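Local structure of serine protease inhibitor 2 (Anopheles gambiae, 3PZF) at residues 106-111 and 181-186. The protein inhibits clip-domain serine proteases that activate phenoloxidases, forming a covalent complex with one of them, and so restrains melanization in mosquito hemolymph. Numbering follows the deposited sequence. Where two conformers were deposited one is given.
Sequences LNIATN and NVIYFK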
loop_
_atom_site.group_PDB
_atom_site.type_symbol
_atom_site.label_atom_id
_atom_site.label_comp_id
_atom_site.label_asym_id
_atom_site.label_seq_id
_atom_site.Cartn_x
_atom_site.Cartn_y
_atom_site.Cartn_z
ATOM N N LEU A 106 6.176 9.954 6.208
ATOM C CA LEU A 106 5.570 9.105 5.206
ATOM C C LEU A 106 5.667 9.793 3.854
ATOM O O LEU A 106 5.292 10.961 3.727
ATOM C CB LEU A 106 4.131 8.808 5.569
ATOM C CG LEU A 106 3.524 7.673 4.718
ATOM C CD1 LEU A 106 2.446 6.941 5.484
ATOM C CD2 LEU A 106 2.973 8.226 3.396
ATOM N N ASN A 107 6.178 9.098 2.844
ATOM C CA ASN A 107 6.262 9.712 1.510
ATOM C C ASN A 107 5.711 8.777 0.445
ATOM O O ASN A 107 6.095 7.605 0.380
ATOM C CB ASN A 107 7.697 10.132 1.170
ATOM C CG ASN A 107 7.772 10.987 -0.089
ATOM O OD1 ASN A 107 6.958 11.896 -0.282
ATOM N ND2 ASN A 107 8.738 10.696 -0.954
ATOM N N ILE A 108 4.787 9.294 -0.365
ATOM C CA ILE A 108 4.303 8.587 -1.541
ATOM C C ILE A 108 4.880 9.288 -2.777
ATOM O O ILE A 108 4.730 10.505 -2.942
ATOM C CB ILE A 108 2.772 8.614 -1.584
ATOM C CG1 ILE A 108 2.194 7.818 -0.403
ATOM C CG2 ILE A 108 2.232 8.061 -2.905
ATOM C CD1 ILE A 108 0.686 8.164 -0.194
ATOM N N ALA A 109 5.579 8.544 -3.624
ATOM C CA ALA A 109 6.248 9.153 -4.772
ATOM C C ALA A 109 5.810 8.463 -6.050
ATOM O O ALA A 109 5.769 7.229 -6.121
ATOM C CB ALA A 109 7.753 9.094 -4.618
ATOM N N THR A 110 5.506 9.266 -7.068
ATOM C CA THR A 110 4.948 8.733 -8.298
ATOM C C THR A 110 5.541 9.511 -9.469
ATOM O O THR A 110 5.587 10.743 -9.439
ATOM C CB THR A 110 3.387 8.903 -8.320
ATOM O OG1 THR A 110 2.795 8.275 -7.184
ATOM C CG2 THR A 110 2.771 8.314 -9.607
ATOM N N ASN A 111 5.991 8.791 -10.495
ATOM C CA ASN A 111 6.621 9.399 -11.669
ATOM C C ASN A 111 6.232 8.651 -12.944
ATOM O O ASN A 111 6.338 7.426 -12.991
ATOM C CB ASN A 111 8.157 9.337 -11.516
ATOM C CG ASN A 111 8.896 10.367 -12.366
ATOM O OD1 ASN A 111 8.439 10.769 -13.440
ATOM N ND2 ASN A 111 10.077 10.771 -11.894
ATOM N N ASN A 181 5.502 3.878 -8.888
ATOM C CA ASN A 181 5.106 4.394 -7.601
ATOM C C ASN A 181 5.847 3.677 -6.478
ATOM O O ASN A 181 5.980 2.459 -6.491
ATOM C CB ASN A 181 3.603 4.220 -7.387
ATOM C CG ASN A 181 3.174 4.587 -5.981
ATOM O OD1 ASN A 181 2.979 5.764 -5.655
ATOM N ND2 ASN A 181 3.043 3.594 -5.143
ATOM N N VAL A 182 6.322 4.445 -5.509
ATOM C CA VAL A 182 6.936 3.871 -4.321
ATOM C C VAL A 182 6.398 4.593 -3.094
ATOM O O VAL A 182 5.843 5.686 -3.174
ATOM C CB VAL A 182 8.493 3.941 -4.335
ATOM C CG1 VAL A 182 9.066 3.090 -5.476
ATOM C CG2 VAL A 182 8.967 5.376 -4.483
ATOM N N ILE A 183 6.556 3.958 -1.942
ATOM C CA ILE A 183 6.067 4.530 -0.701
ATOM C C ILE A 183 7.059 4.189 0.389
ATOM O O ILE A 183 7.730 3.157 0.318
ATOM C CB ILE A 183 4.690 3.991 -0.317
ATOM C CG1 ILE A 183 4.160 4.755 0.906
ATOM C CG2 ILE A 183 4.784 2.478 -0.048
ATOM C CD1 ILE A 183 2.698 4.428 1.258
ATOM N N TYR A 184 7.198 5.089 1.354
ATOM C CA TYR A 184 8.173 4.902 2.429
ATOM C C TYR A 184 7.537 5.413 3.704
ATOM O O TYR A 184 6.795 6.408 3.681
ATOM C CB TYR A 184 9.467 5.662 2.118
ATOM C CG TYR A 184 10.330 5.931 3.335
ATOM C CD1 TYR A 184 11.251 4.994 3.776
ATOM C CD2 TYR A 184 10.209 7.119 4.048
ATOM C CE1 TYR A 184 12.054 5.243 4.889
ATOM C CE2 TYR A 184 11.003 7.379 5.157
ATOM C CZ TYR A 184 11.919 6.440 5.574
ATOM O OH TYR A 184 12.697 6.697 6.680
ATOM N N PHE A 185 7.784 4.721 4.818
ATOM C CA PHE A 185 7.155 5.106 6.069
ATOM C C PHE A 185 8.055 4.795 7.252
ATOM O O PHE A 185 8.487 3.667 7.429
ATOM C CB PHE A 185 5.830 4.383 6.255
ATOM C CG PHE A 185 5.275 4.511 7.645
ATOM C CD1 PHE A 185 4.998 5.760 8.183
ATOM C CD2 PHE A 185 5.043 3.388 8.415
ATOM C CE1 PHE A 185 4.486 5.877 9.471
ATOM C CE2 PHE A 185 4.531 3.502 9.710
ATOM C CZ PHE A 185 4.263 4.754 10.234
ATOM N N LYS A 186 8.349 5.835 8.023
ATOM C CA LYS A 186 9.044 5.712 9.279
ATOM C C LYS A 186 8.129 6.232 10.369
ATOM O O LYS A 186 7.579 7.342 10.270
ATOM C CB LYS A 186 10.337 6.530 9.256
ATOM C CG LYS A 186 11.038 6.567 10.607
ATOM C CD LYS A 186 12.275 7.451 10.589
ATOM C CE LYS A 186 13.286 6.981 9.555
#
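N107 and Y184, and A109 and V182, are the two hydrogen-bonded pairs that join antiparallel strands 106-111 and 181-186 in the central beta-sheet A of the serpin. Each pair closes a ring of two backbone bonds: N107 N to Y184 O and Y184 N to N107 O, then A109 N to V182 O and V182 N to A109 O. The A109 N bond is almost straight (178° at the hydrogen), whereas that from Y184 N bends to 147°. Three of the four carbonyl oxygens also receive a CA-H...O contact: L106 CA lies 3.3 Å from Y184 O, and I183 CA and N181 CA approach N107 O and A109 O in the same way. Facing outward, I108 N bonds to Q98 OE1, while the T110 backbone pairs with M135 of strand 134-139 and that of N181 with F334 and K336 of strand 332-341.

At the non-hydrogen-bonded pair T110-N181, T110 OG1 donates to N181 OD1 over 2.9 Å, in the amide plane and on a lone pair. Chi1 of 173° sets N181 CG beside the carbonyl carbon, and the turn about chi2 brings OD1 toward T110. OD1 is 3.2 Å from A109 O; two acceptors make no bond, and T110 OG1 and V182 N serve one each.

On the same face I183 CD1 packs 3.8 Å from I108 CG1, the chains side by side, and L106 CD1 lies 3.9 Å from F185 CD1, oblique to the ring; helix 45-58 and strand 386-392 cover this layer. Opposite, A109 CB touches V182 CG2 beneath helix 144-158, and N107 ND2 bonds to H158 O. Four backbone bonds and the T110 bond thus satisfy the inward amides and a side-chain acceptor within a largely buried interface, with apolar contacts beside them.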